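PDB 3WYD: LC-Est1C from Uncultured organism, which probably hydrolyses carboxylic esters as the C-terminal, alpha/beta-hydrolase esterase domain of a metagenome-derived enzyme with a long N-terminal extension. Local coordinates for residues Y26-Y31 with G70-C75; D165-V170 with G195-V200; P88-V93 with W124-N129; I155-V160 with T185-I190; I64-R69 with D207-F212. All coordinates share one frame; numbering follows the deposited sequence.

Interaction 1. Residues Y26-Y31 with G70-C75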
# COMPACT_ATOMS: atom_id res chain seq x y z
N TYR A 26 13.64 15.73 10.88
CA TYR A 26 15.08 15.88 11.08
C TYR A 26 15.53 17.26 10.70
O TYR A 26 15.26 17.73 9.60
CB TYR A 26 15.89 14.87 10.24
CG TYR A 26 17.38 14.94 10.59
CD1 TYR A 26 17.86 14.31 11.74
CD2 TYR A 26 18.24 15.76 9.88
CE1 TYR A 26 19.20 14.43 12.11
CE2 TYR A 26 19.57 15.91 10.25
CZ TYR A 26 20.03 15.26 11.39
OH TYR A 26 21.35 15.41 11.77
N VAL A 27 16.29 17.93 11.59
CA VAL A 27 16.80 19.30 11.34
C VAL A 27 18.34 19.29 11.47
O VAL A 27 18.88 18.89 12.52
CB VAL A 27 16.17 20.30 12.36
CG1 VAL A 27 16.75 21.72 12.21
CG2 VAL A 27 14.67 20.37 12.20
N PRO A 28 19.06 19.61 10.37
CA PRO A 28 20.52 19.53 10.43
C PRO A 28 21.12 20.44 11.48
O PRO A 28 20.53 21.45 11.84
CB PRO A 28 20.98 20.01 9.05
CG PRO A 28 19.80 19.75 8.18
CD PRO A 28 18.59 19.93 9.01
N THR A 29 22.27 20.02 12.00
CA THR A 29 22.95 20.82 13.01
C THR A 29 23.29 22.21 12.49
O THR A 29 23.50 23.12 13.29
CB THR A 29 24.25 20.13 13.48
OG1 THR A 29 25.15 20.01 12.39
CG2 THR A 29 23.97 18.78 14.08
N THR A 30 23.42 22.35 11.17
CA THR A 30 23.83 23.60 10.51
C THR A 30 22.68 24.63 10.34
O THR A 30 22.93 25.79 9.95
CB THR A 30 24.41 23.30 9.12
OG1 THR A 30 23.52 22.42 8.42
CG2 THR A 30 25.78 22.66 9.21
N TYR A 31 21.44 24.19 10.55
CA TYR A 31 20.29 25.09 10.46
C TYR A 31 20.21 26.01 11.68
O TYR A 31 20.22 25.55 12.82
CB TYR A 31 18.97 24.30 10.29
CG TYR A 31 17.73 25.18 10.23
CD1 TYR A 31 17.29 25.72 9.01
CD2 TYR A 31 17.01 25.49 11.37
CE1 TYR A 31 16.19 26.54 8.96
CE2 TYR A 31 15.87 26.28 11.33
CZ TYR A 31 15.46 26.81 10.11
OH TYR A 31 14.35 27.63 10.10
N GLY A 70 22.68 18.97 4.43
CA GLY A 70 21.91 20.11 4.94
C GLY A 70 20.46 20.18 4.51
O GLY A 70 19.97 21.24 4.17
N TYR A 71 19.76 19.06 4.61
CA TYR A 71 18.33 19.03 4.35
C TYR A 71 17.54 18.89 5.62
O TYR A 71 17.90 18.03 6.45
CB TYR A 71 17.97 17.78 3.51
CG TYR A 71 18.40 17.84 2.07
CD1 TYR A 71 19.74 17.63 1.68
CD2 TYR A 71 17.48 18.22 1.09
CE1 TYR A 71 20.12 17.74 0.34
CE2 TYR A 71 17.86 18.33 -0.23
CZ TYR A 71 19.15 18.09 -0.63
OH TYR A 71 19.51 18.14 -1.94
N ILE A 72 16.45 19.63 5.77
CA ILE A 72 15.41 19.31 6.74
C ILE A 72 14.60 18.16 6.13
O ILE A 72 14.42 18.15 4.91
CB ILE A 72 14.49 20.51 7.01
CG1 ILE A 72 15.32 21.57 7.75
CG2 ILE A 72 13.30 20.13 7.81
CD1 ILE A 72 14.60 22.89 7.93
N VAL A 73 14.31 17.11 6.92
CA VAL A 73 13.50 15.97 6.42
C VAL A 73 12.22 15.90 7.23
O VAL A 73 12.26 15.95 8.47
CB VAL A 73 14.25 14.62 6.58
CG1 VAL A 73 13.40 13.46 5.98
CG2 VAL A 73 15.63 14.69 5.91
N ALA A 74 11.07 15.77 6.58
CA ALA A 74 9.83 15.44 7.26
C ALA A 74 9.30 14.11 6.82
O ALA A 74 9.22 13.82 5.61
CB ALA A 74 8.74 16.55 7.03
N CYS A 75 8.90 13.30 7.78
CA CYS A 75 8.38 11.94 7.51
C CYS A 75 6.97 11.83 8.02
O CYS A 75 6.76 11.64 9.24
CB CYS A 75 9.27 10.95 8.26
SG CYS A 75 10.97 10.98 7.67

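Interaction 2. Residues D165-V170 with G195-V200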
# COMPACT_ATOMS: atom_id res chain seq x y z
N ASP A 165 11.58 -7.77 -7.99
CA ASP A 165 10.69 -7.36 -6.91
C ASP A 165 9.40 -8.17 -7.03
O ASP A 165 8.72 -8.12 -8.06
CB ASP A 165 10.42 -5.87 -7.13
CG ASP A 165 9.60 -5.25 -6.02
OD1 ASP A 165 8.82 -5.99 -5.38
OD2 ASP A 165 9.75 -4.02 -5.80
N LYS A 166 9.08 -8.93 -5.97
CA LYS A 166 7.91 -9.78 -5.98
C LYS A 166 6.68 -9.11 -5.40
O LYS A 166 5.57 -9.67 -5.45
CB LYS A 166 8.20 -11.07 -5.21
CG LYS A 166 9.45 -11.79 -5.70
CD LYS A 166 9.28 -12.23 -7.09
CE LYS A 166 10.36 -13.26 -7.49
NZ LYS A 166 10.24 -13.53 -8.93
N THR A 167 6.88 -7.95 -4.79
CA THR A 167 5.75 -7.23 -4.17
C THR A 167 5.13 -6.24 -5.16
O THR A 167 3.90 -6.27 -5.44
CB THR A 167 6.21 -6.50 -2.93
OG1 THR A 167 6.60 -7.43 -1.89
CG2 THR A 167 5.10 -5.62 -2.34
N VAL A 168 5.99 -5.42 -5.77
CA VAL A 168 5.56 -4.50 -6.84
C VAL A 168 6.37 -4.87 -8.10
O VAL A 168 7.58 -4.68 -8.12
CB VAL A 168 5.83 -3.02 -6.47
CG1 VAL A 168 5.42 -2.08 -7.69
CG2 VAL A 168 5.04 -2.60 -5.18
N PRO A 169 5.72 -5.42 -9.13
CA PRO A 169 6.48 -5.79 -10.34
C PRO A 169 7.25 -4.61 -10.91
O PRO A 169 6.77 -3.46 -10.89
CB PRO A 169 5.41 -6.24 -11.32
CG PRO A 169 4.25 -6.76 -10.39
CD PRO A 169 4.29 -5.75 -9.23
N VAL A 170 8.47 -4.90 -11.34
CA VAL A 170 9.32 -3.90 -11.96
C VAL A 170 8.62 -3.19 -13.13
O VAL A 170 8.89 -1.99 -13.39
CB VAL A 170 10.67 -4.53 -12.36
CG1 VAL A 170 10.51 -5.52 -13.58
CG2 VAL A 170 11.70 -3.45 -12.70
N GLY A 195 17.50 -6.88 -7.93
CA GLY A 195 16.91 -6.13 -6.80
C GLY A 195 15.53 -6.61 -6.38
O GLY A 195 14.70 -7.00 -7.20
N ASP A 196 15.33 -6.68 -5.06
CA ASP A 196 14.04 -7.07 -4.56
C ASP A 196 13.36 -5.86 -3.98
O ASP A 196 13.77 -4.72 -4.28
CB ASP A 196 14.11 -8.19 -3.53
CG ASP A 196 14.96 -7.86 -2.34
OD1 ASP A 196 15.10 -6.70 -1.93
OD2 ASP A 196 15.51 -8.82 -1.74
N HIS A 197 12.22 -6.08 -3.36
CA HIS A 197 11.36 -4.95 -2.96
C HIS A 197 12.05 -4.02 -1.99
O HIS A 197 11.86 -2.80 -2.05
CB HIS A 197 10.02 -5.44 -2.39
CG HIS A 197 8.99 -4.36 -2.29
ND1 HIS A 197 8.65 -3.57 -3.35
CD2 HIS A 197 8.27 -3.90 -1.23
CE1 HIS A 197 7.72 -2.70 -3.00
NE2 HIS A 197 7.47 -2.89 -1.71
N VAL A 198 12.77 -4.58 -1.02
CA VAL A 198 13.29 -3.77 0.07
C VAL A 198 14.76 -3.36 -0.11
O VAL A 198 15.07 -2.20 0.17
CB VAL A 198 13.10 -4.50 1.40
CG1 VAL A 198 13.72 -3.67 2.55
CG2 VAL A 198 11.61 -4.72 1.65
N SER A 199 15.57 -4.21 -0.74
CA SER A 199 17.04 -3.98 -0.87
C SER A 199 17.38 -2.67 -1.56
O SER A 199 18.25 -1.93 -1.11
CB SER A 199 17.77 -5.15 -1.54
OG SER A 199 17.51 -5.31 -2.93
N VAL A 200 16.51 -2.26 -2.47
CA VAL A 200 16.84 -1.15 -3.35
C VAL A 200 16.77 0.20 -2.68
O VAL A 200 17.28 1.17 -3.26
CB VAL A 200 15.98 -1.14 -4.64
CG1 VAL A 200 16.21 -2.39 -5.50
CG2 VAL A 200 14.52 -0.98 -4.27
O HOH W 1 12.27 -2.93 -6.09
O HOH W 2 10.84 -8.95 -3.41

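Interaction 3. Residues P88-V93 with W124-N129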
# COMPACT_ATOMS: atom_id res chain seq x y z
N PRO A 88 -7.63 11.76 2.02
CA PRO A 88 -7.21 12.40 3.28
C PRO A 88 -5.72 12.21 3.62
O PRO A 88 -5.10 13.12 4.15
CB PRO A 88 -8.12 11.74 4.34
CG PRO A 88 -8.84 10.61 3.63
CD PRO A 88 -8.85 10.94 2.18
N ALA A 89 -5.17 11.02 3.36
CA ALA A 89 -3.73 10.78 3.48
C ALA A 89 -2.86 11.76 2.69
O ALA A 89 -1.77 12.14 3.16
CB ALA A 89 -3.41 9.37 3.06
N GLU A 90 -3.25 12.05 1.45
CA GLU A 90 -2.56 13.07 0.64
C GLU A 90 -2.65 14.44 1.30
O GLU A 90 -1.65 15.14 1.41
CB GLU A 90 -3.17 13.16 -0.77
CG GLU A 90 -2.65 14.35 -1.60
CD GLU A 90 -3.14 14.35 -3.03
OE1 GLU A 90 -2.99 13.33 -3.72
OE2 GLU A 90 -3.74 15.36 -3.47
N ARG A 91 -3.85 14.81 1.74
CA ARG A 91 -4.03 16.11 2.37
C ARG A 91 -3.20 16.20 3.64
O ARG A 91 -2.58 17.24 3.91
CB ARG A 91 -5.51 16.36 2.67
CG ARG A 91 -6.19 17.17 1.57
CD ARG A 91 -7.70 16.92 1.50
NE ARG A 91 -8.12 16.61 0.14
CZ ARG A 91 -8.77 15.50 -0.22
NH1 ARG A 91 -9.10 14.60 0.69
NH2 ARG A 91 -9.10 15.31 -1.49
N ASP A 92 -3.09 15.08 4.36
CA ASP A 92 -2.17 14.99 5.49
C ASP A 92 -0.75 15.38 5.10
O ASP A 92 -0.13 16.23 5.72
CB ASP A 92 -2.16 13.59 6.10
CG ASP A 92 -3.34 13.36 7.03
OD1 ASP A 92 -3.77 14.33 7.69
OD2 ASP A 92 -3.84 12.21 7.06
N VAL A 93 -0.26 14.80 4.00
CA VAL A 93 1.07 15.15 3.57
C VAL A 93 1.21 16.61 3.24
O VAL A 93 2.21 17.26 3.60
CB VAL A 93 1.56 14.27 2.38
CG1 VAL A 93 2.92 14.76 1.92
CG2 VAL A 93 1.67 12.85 2.85
N TRP A 124 4.61 9.72 -6.51
CA TRP A 124 4.02 10.09 -7.79
C TRP A 124 2.61 10.65 -7.67
O TRP A 124 2.30 11.64 -8.35
CB TRP A 124 3.99 8.88 -8.74
CG TRP A 124 5.21 8.80 -9.67
CD1 TRP A 124 5.76 9.84 -10.36
CD2 TRP A 124 6.00 7.64 -9.98
NE1 TRP A 124 6.83 9.39 -11.11
CE2 TRP A 124 6.94 8.02 -10.96
CE3 TRP A 124 5.91 6.29 -9.61
CZ2 TRP A 124 7.81 7.09 -11.57
CZ3 TRP A 124 6.81 5.36 -10.16
CH2 TRP A 124 7.78 5.79 -11.12
N SER A 125 1.76 10.00 -6.89
CA SER A 125 0.35 10.46 -6.89
C SER A 125 0.19 11.83 -6.27
O SER A 125 -0.60 12.67 -6.77
CB SER A 125 -0.58 9.44 -6.25
OG SER A 125 -0.26 9.24 -4.91
N ILE A 126 0.92 12.10 -5.19
CA ILE A 126 0.84 13.43 -4.58
C ILE A 126 1.36 14.51 -5.50
O ILE A 126 0.79 15.57 -5.61
CB ILE A 126 1.50 13.43 -3.20
CG1 ILE A 126 0.74 12.49 -2.28
CG2 ILE A 126 1.70 14.88 -2.65
CD1 ILE A 126 1.55 12.28 -0.94
N ALA A 127 2.50 14.26 -6.14
CA ALA A 127 3.05 15.23 -7.05
C ALA A 127 2.09 15.49 -8.23
O ALA A 127 1.96 16.61 -8.69
CB ALA A 127 4.43 14.74 -7.56
N MET A 128 1.44 14.44 -8.73
CA MET A 128 0.50 14.69 -9.85
C MET A 128 -0.65 15.58 -9.45
O MET A 128 -1.16 16.36 -10.26
CB MET A 128 -0.04 13.39 -10.40
CG MET A 128 1.04 12.56 -11.12
SD MET A 128 0.44 10.95 -11.61
CE MET A 128 1.89 10.35 -12.45
N ASN A 129 -1.07 15.46 -8.21
CA ASN A 129 -2.13 16.35 -7.70
C ASN A 129 -1.71 17.76 -7.30
O ASN A 129 -2.53 18.69 -7.16
CB ASN A 129 -2.84 15.67 -6.56
CG ASN A 129 -3.78 14.58 -7.06
OD1 ASN A 129 -4.29 14.64 -8.18
ND2 ASN A 129 -4.00 13.58 -6.23
O HOH W 3 -2.14 10.95 -3.68

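Interaction 4. Residues I155-V160 with T185-I190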
# COMPACT_ATOMS: atom_id res chain seq x y z
N ILE A 155 9.05 18.14 -13.83
CA ILE A 155 9.71 17.78 -12.57
C ILE A 155 10.72 16.66 -12.81
O ILE A 155 10.33 15.56 -13.20
CB ILE A 155 8.69 17.30 -11.52
CG1 ILE A 155 7.58 18.38 -11.37
CG2 ILE A 155 9.38 17.03 -10.17
CD1 ILE A 155 6.48 17.94 -10.41
N PRO A 156 12.01 16.93 -12.59
CA PRO A 156 13.02 15.86 -12.83
C PRO A 156 12.83 14.72 -11.82
O PRO A 156 12.65 14.97 -10.61
CB PRO A 156 14.36 16.56 -12.60
CG PRO A 156 14.07 18.02 -12.81
CD PRO A 156 12.62 18.23 -12.31
N GLN A 157 12.91 13.49 -12.31
CA GLN A 157 12.56 12.34 -11.52
C GLN A 157 13.70 11.34 -11.56
O GLN A 157 14.23 11.02 -12.63
CB GLN A 157 11.30 11.71 -12.08
CG GLN A 157 10.08 12.61 -11.80
CD GLN A 157 8.87 12.26 -12.65
OE1 GLN A 157 8.42 11.12 -12.66
NE2 GLN A 157 8.43 13.21 -13.49
N LEU A 158 14.07 10.80 -10.40
CA LEU A 158 14.90 9.63 -10.26
C LEU A 158 14.05 8.45 -9.83
O LEU A 158 13.38 8.54 -8.79
CB LEU A 158 15.95 9.90 -9.17
CG LEU A 158 16.82 8.67 -8.85
CD1 LEU A 158 17.82 8.46 -10.00
CD2 LEU A 158 17.59 8.84 -7.58
N VAL A 159 14.00 7.42 -10.64
CA VAL A 159 13.15 6.27 -10.39
C VAL A 159 14.04 5.08 -10.08
O VAL A 159 14.97 4.84 -10.80
CB VAL A 159 12.28 5.95 -11.61
CG1 VAL A 159 11.38 4.72 -11.33
CG2 VAL A 159 11.40 7.17 -11.97
N VAL A 160 13.74 4.35 -9.00
CA VAL A 160 14.54 3.16 -8.61
C VAL A 160 13.64 1.97 -8.49
O VAL A 160 12.53 2.07 -7.93
CB VAL A 160 15.22 3.40 -7.28
CG1 VAL A 160 15.97 2.15 -6.82
CG2 VAL A 160 16.16 4.58 -7.34
N THR A 185 10.33 14.41 -20.20
CA THR A 185 10.72 14.57 -18.78
C THR A 185 12.23 14.37 -18.65
O THR A 185 12.78 13.44 -19.25
CB THR A 185 10.02 13.48 -17.94
OG1 THR A 185 8.62 13.51 -18.23
CG2 THR A 185 10.19 13.67 -16.47
N GLU A 186 12.85 15.11 -17.73
CA GLU A 186 14.21 14.77 -17.33
C GLU A 186 14.14 13.64 -16.31
O GLU A 186 13.64 13.83 -15.21
CB GLU A 186 14.92 15.99 -16.74
CG GLU A 186 16.37 15.64 -16.36
CD GLU A 186 17.10 16.71 -15.59
OE1 GLU A 186 16.59 17.84 -15.41
OE2 GLU A 186 18.23 16.33 -15.20
N ILE A 187 14.60 12.47 -16.69
CA ILE A 187 14.34 11.28 -15.88
C ILE A 187 15.57 10.39 -15.92
O ILE A 187 16.23 10.23 -16.98
CB ILE A 187 13.03 10.55 -16.29
CG1 ILE A 187 12.68 9.40 -15.33
CG2 ILE A 187 13.12 10.06 -17.76
CD1 ILE A 187 11.19 9.07 -15.34
N LYS A 188 15.91 9.85 -14.77
CA LYS A 188 16.95 8.85 -14.66
C LYS A 188 16.36 7.64 -13.98
O LYS A 188 15.74 7.75 -12.92
CB LYS A 188 18.12 9.39 -13.82
CG LYS A 188 19.22 8.32 -13.56
CD LYS A 188 20.44 8.92 -12.85
CE LYS A 188 21.52 7.83 -12.72
NZ LYS A 188 22.78 8.39 -12.20
N TYR A 189 16.53 6.48 -14.58
CA TYR A 189 15.91 5.29 -14.03
C TYR A 189 17.04 4.32 -13.68
O TYR A 189 17.81 3.90 -14.56
CB TYR A 189 14.99 4.67 -15.08
CG TYR A 189 14.36 3.32 -14.71
CD1 TYR A 189 13.98 3.06 -13.40
CD2 TYR A 189 14.12 2.34 -15.69
CE1 TYR A 189 13.36 1.83 -13.07
CE2 TYR A 189 13.49 1.14 -15.36
CZ TYR A 189 13.15 0.91 -14.04
OH TYR A 189 12.55 -0.28 -13.69
N ILE A 190 17.08 3.97 -12.40
CA ILE A 190 18.01 2.95 -11.87
C ILE A 190 17.23 1.69 -11.67
O ILE A 190 16.53 1.50 -10.67
CB ILE A 190 18.70 3.42 -10.57
CG1 ILE A 190 19.49 4.72 -10.83
CG2 ILE A 190 19.64 2.29 -10.01
CD1 ILE A 190 20.04 5.37 -9.57
O HOH W 4 6.76 12.92 -16.04

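Interaction 5. Residues I64-R69 with D207-F212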
# COMPACT_ATOMS: atom_id res chain seq x y z
N ILE A 64 21.80 10.56 7.98
CA ILE A 64 23.22 10.86 7.72
C ILE A 64 23.38 11.70 6.46
O ILE A 64 24.06 12.73 6.47
CB ILE A 64 24.03 9.57 7.63
CG1 ILE A 64 23.89 8.80 8.94
CG2 ILE A 64 25.52 9.87 7.36
CD1 ILE A 64 24.56 7.43 8.91
N GLU A 65 22.69 11.31 5.37
CA GLU A 65 22.77 12.12 4.17
C GLU A 65 22.20 13.53 4.46
O GLU A 65 22.75 14.53 4.00
CB GLU A 65 22.02 11.49 2.99
CG GLU A 65 22.57 10.13 2.52
CD GLU A 65 23.87 10.23 1.73
OE1 GLU A 65 24.39 11.34 1.57
OE2 GLU A 65 24.34 9.18 1.23
N ALA A 66 21.02 13.62 5.08
CA ALA A 66 20.38 14.92 5.35
C ALA A 66 21.30 15.84 6.17
O ALA A 66 21.36 17.02 5.91
CB ALA A 66 19.05 14.75 6.09
N GLU A 67 21.95 15.29 7.19
CA GLU A 67 22.87 16.05 8.01
C GLU A 67 24.08 16.47 7.19
O GLU A 67 24.47 17.66 7.22
CB GLU A 67 23.30 15.17 9.19
CG GLU A 67 24.39 15.81 10.07
CD GLU A 67 24.01 17.18 10.58
OE1 GLU A 67 22.85 17.39 11.02
OE2 GLU A 67 24.94 18.01 10.69
N ASN A 68 24.64 15.54 6.43
CA ASN A 68 25.85 15.85 5.65
C ASN A 68 25.59 16.94 4.62
O ASN A 68 26.43 17.82 4.39
CB ASN A 68 26.42 14.60 4.99
CG ASN A 68 27.05 13.66 5.99
OD1 ASN A 68 27.23 14.02 7.17
ND2 ASN A 68 27.37 12.45 5.55
N ARG A 69 24.40 16.94 4.02
CA ARG A 69 24.15 17.78 2.86
C ARG A 69 23.22 18.97 3.22
O ARG A 69 23.06 19.90 2.41
CB ARG A 69 23.53 16.95 1.73
CG ARG A 69 24.32 15.73 1.37
CD ARG A 69 23.60 14.99 0.30
NE ARG A 69 24.16 13.66 0.03
CZ ARG A 69 24.43 13.20 -1.19
NH1 ARG A 69 24.35 14.00 -2.26
NH2 ARG A 69 24.81 11.94 -1.33
N ASP A 207 22.01 8.16 -4.28
CA ASP A 207 21.59 8.58 -5.60
C ASP A 207 20.42 9.58 -5.46
O ASP A 207 20.31 10.52 -6.23
CB ASP A 207 21.14 7.37 -6.40
CG ASP A 207 22.25 6.34 -6.54
OD1 ASP A 207 23.08 6.53 -7.45
OD2 ASP A 207 22.29 5.37 -5.75
N VAL A 208 19.52 9.31 -4.53
CA VAL A 208 18.38 10.23 -4.31
C VAL A 208 18.86 11.63 -3.88
O VAL A 208 18.43 12.64 -4.47
CB VAL A 208 17.44 9.67 -3.23
CG1 VAL A 208 16.40 10.69 -2.75
CG2 VAL A 208 16.78 8.38 -3.70
N PHE A 209 19.76 11.70 -2.90
CA PHE A 209 20.27 13.00 -2.46
C PHE A 209 21.12 13.65 -3.55
O PHE A 209 21.07 14.87 -3.71
CB PHE A 209 21.00 12.88 -1.14
CG PHE A 209 20.08 12.87 0.04
CD1 PHE A 209 19.71 14.07 0.64
CD2 PHE A 209 19.58 11.68 0.55
CE1 PHE A 209 18.85 14.09 1.71
CE2 PHE A 209 18.76 11.67 1.66
CZ PHE A 209 18.39 12.86 2.25
N ASP A 210 21.86 12.86 -4.32
CA ASP A 210 22.61 13.43 -5.45
C ASP A 210 21.64 14.11 -6.42
O ASP A 210 21.93 15.18 -6.94
CB ASP A 210 23.38 12.37 -6.23
CG ASP A 210 24.66 11.88 -5.52
OD1 ASP A 210 25.03 12.44 -4.48
OD2 ASP A 210 25.22 10.85 -5.99
N TRP A 211 20.52 13.46 -6.68
CA TRP A 211 19.50 14.01 -7.59
C TRP A 211 18.90 15.29 -7.04
O TRP A 211 18.73 16.28 -7.77
CB TRP A 211 18.38 12.96 -7.79
CG TRP A 211 17.43 13.30 -8.92
CD1 TRP A 211 16.14 13.72 -8.81
CD2 TRP A 211 17.71 13.16 -10.30
NE1 TRP A 211 15.58 13.86 -10.07
CE2 TRP A 211 16.53 13.52 -11.00
CE3 TRP A 211 18.84 12.74 -11.02
CZ2 TRP A 211 16.44 13.47 -12.40
CZ3 TRP A 211 18.77 12.71 -12.40
CH2 TRP A 211 17.58 13.11 -13.08
N PHE A 212 18.65 15.35 -5.75
CA PHE A 212 18.04 16.54 -5.17
C PHE A 212 19.07 17.68 -5.08
O PHE A 212 18.73 18.84 -5.32
CB PHE A 212 17.43 16.24 -3.80
CG PHE A 212 16.31 15.20 -3.81
CD1 PHE A 212 15.59 14.91 -4.96
CD2 PHE A 212 15.89 14.65 -2.60
CE1 PHE A 212 14.51 14.01 -4.93
CE2 PHE A 212 14.85 13.69 -2.56
CZ PHE A 212 14.10 13.43 -3.71

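Interaction 1. Residues Y26-Y31 with G70-C75
Two backbone hydrogen bonds tie Tyr26 to Val73, and this antiparallel hydrogen-bonded pair is the tight end of the contact. Tyr26 N gives its proton to Val73 O at 2.8 Å, Val73 N returns one to Tyr26 O at 2.9 Å, and the same Tyr26 O receives a CA-H contact from Ile72. On the face of the sheet shared by this pair, CB of Tyr26 rests 4.0 Å from CB of Val73. With CG anti to the backbone N (chi1 -174°), the Tyr26 ring then leads off toward helix 57-69, where its OH bonds to Glu67.

Past this pair the chain leaves the strand, and apolar packing replaces the ladder. Pro28 sets CD 3.9 Å from CG1 of Ile72, while the tip of Ile72, CD1, lies over one face of the Tyr31 ring toward its rim, 4.1 Å from Tyr31 CD1. At the solvent side the type I turn Pro28-Tyr31 carries the exposed Thr30, whose OG1 comes no nearer to Gly70 than 4.5 Å from its CA.

The join therefore rests on two backbone bonds and on apolar contact, with the buried Tyr71 O, 3.1 Å from Pro28 CG, facing proline carbon that cannot satisfy it.

Interaction 2. Residues D165-V170 with G195-V200
Hydrogen bonding dominates where Asp165 meets His197. With CG trans to the backbone N (chi1 -166°), the histidine swings its imidazole toward Asp165, and His197 ND1 donates to Asp165 OD2 over 2.7 Å in a nearly straight bond (171°). Asp165 OD2 accepts with its syn lone pair and lies in the plane of the imidazole, although carboxylate and ring are turned 57° apart. The other oxygen, OD1, is held from its own loop: Thr167 N donates to it at 2.8 Å, nearly along the C-O bond in an Asx turn, and Val168 N at 2.9 Å from above the carboxylate plane. Backbone donors on OD1 fix the rotation of the carboxylate that receives the histidine. Thr167 OG1 bonds to Thr167 of the second subunit.

Together with Ser117, whose OG is hydrogen-bonded to His197 NE2, the pair has the geometry of the Ser-His-Asp catalytic triad of alpha/beta hydrolases, the serine standing at the probable nucleophile elbow.

Dispersion contacts steady the imidazole. Thr167 places CB over the centre of one ring face, a CH-pi contact 3.7 Å from the centroid, and Val168 brings CG2 obliquely to within 3.5 Å of CE1. Thr167 of the second subunit also packs on His197.

Two waters add further links: one donates to both Asp165 OD2 and Asp196 O, while another accepts from Lys166 N and His197 N.

Interaction 3. Residues P88-V93 with W124-N129
An extended side chain carries the carboxylate of Glu90 across to Asn129: CG stands anti to the backbone N (chi1 171°) and the chain stays extended beyond it. Asn129 turns its CG the other way, anti to its carbonyl carbon, which presents the amide to that carboxylate. The setting is a helix pair of the alpha/beta-hydrolase fold, in which helix 88-103 and helix 118-129, the latter following the probable nucleophile elbow, pack near strand 37-43 of the central sheet. Their short segments cross at -75° with axes 10.6 Å apart.

Below the polar meeting point, carbon faces carbon. CG of Glu90 slides past CG1 of Ile126 at 3.9 Å, the two side chains running in opposite directions. Val93 turns CG2 toward the far end of Ile126, 3.8 Å from CD1, and both residues go on to touch Leu43 of the sheet.

Glu90 is a buried residue, and its carboxylate is met by the amide of the exposed Asn129. A water donates to OE1 and accepts from Ser125 OG, adding a bridge between the helices. Carboxylate and amide planes stand 51° apart, yet Asn129 ND2 reaches the syn lone pair of Glu90 OE1 within its own amide plane, at 2.7 Å.

Interaction 4. Residues I155-V160 with T185-I190
The phenol ring of Tyr189, whose CG lies trans to the backbone N (chi1 174°), turns an edge to its parallel neighbour: CD1 lies 3.3 Å from Val159 O, close to the ring plane, and the same atom touches Val159 CG1. The other flat group is the amide of Gln157. In its own plane Gln157 NE2 donates to Ile155 O at 3.0 Å, and it also meets the methyl CG2 of Thr185 at 3.5 Å. A water accepts from this NE2 and donates to Thr185 OG1, so the water links the two chains where the strands begin; OE1 of the amide takes a hydrogen bond from Trp124 NE1.

Between these groups runs a regular parallel ladder. Gln157 N, Lys188 N, Val159 N and Ile190 N each donate across the gap, the last to Val159 O at 2.8 Å, and CA-H...O contacts fill the intervals.

Side chains alternate between faces. On the face of Gln157, Val159, Ile187 and Tyr189, Ile187 sets CD1 3.9 Å from Val159 CG2. On the other face, Leu158 lies alongside Lys188, pointing the same way, with its CD1 3.8 Å from Lys188 CG and equally far from Ile190 CD1. The lysine amine continues away from the contact.

These strands belong to a right-handed beta-alpha-beta crossover through helix 171-181, which packs on Val159, Ile187 and Tyr189. Helix 205-213 lies against the opposite face, with Trp211 touching Leu158 and Lys188, and strand 136-140 continues the sheet beyond strand 157-162.

Interaction 5. Residues I64-R69 with D207-F212
The ring of Phe209 lies against helix 57-69, with Glu65 CB over one face, toward the rim, in a CH-pi contact 3.6 Å from the centroid, Ala66 CB on that same side 4.3 Å from CZ, and Arg69 passing over its stem. Against this aromatic side chain the guanidinium is set at 35° to the ring plane; it is CB of Phe209, 3.4 Å from Arg69 CZ, that sits over the centre of the guanidinium face.

Extended from CG to NE, the arginine reaches both acids through its edges. End-on, NH1 and NH2 share Asp210 OD1, NH1 at 2.8 Å on the anti lone pair; side-on, NE and NH2 share Glu65 OE1, with NE at 2.8 Å, both from above one face of that carboxylate. Asp213 gives NH1 a second acidic partner, and Lys206 pairs with the other oxygen of Asp210. Acids around its edge and a hydrophobic stem on its face fix the plane of the guanidinium, and its charge probably offsets the repulsion between the carboxylates.

The segments cross at -33° with axes 10.7 Å apart. Helices 57-69 and 205-213 thus pack side by side on one face of the central sheet, as layered helices do in an alpha/beta-hydrolase fold, under a surface salt-bridge network.

Set side by side, the contacts show chemistry following position around one central sheet. Interactions 1 and 4 lie toward its two margins, on opposite sides of the chain's centre: a single antiparallel bridge followed by loop packing in one, a full parallel ladder in the other. Interactions 3 and 5, both helix pairs, combine apolar contacts with a polar grip, a buried carboxylate and an amide in interaction 3, a partly exposed salt-bridge network in interaction 5. Interaction 2, buried and water-bridged, is the probable active site and also meets the second subunit. The carboxylate of Glu67 joins interactions 5 and 1 through the hydroxyls of Tyr26 and Thr29, whereas Trp124 and Trp211 bind interaction 4 to interactions 3 and 5.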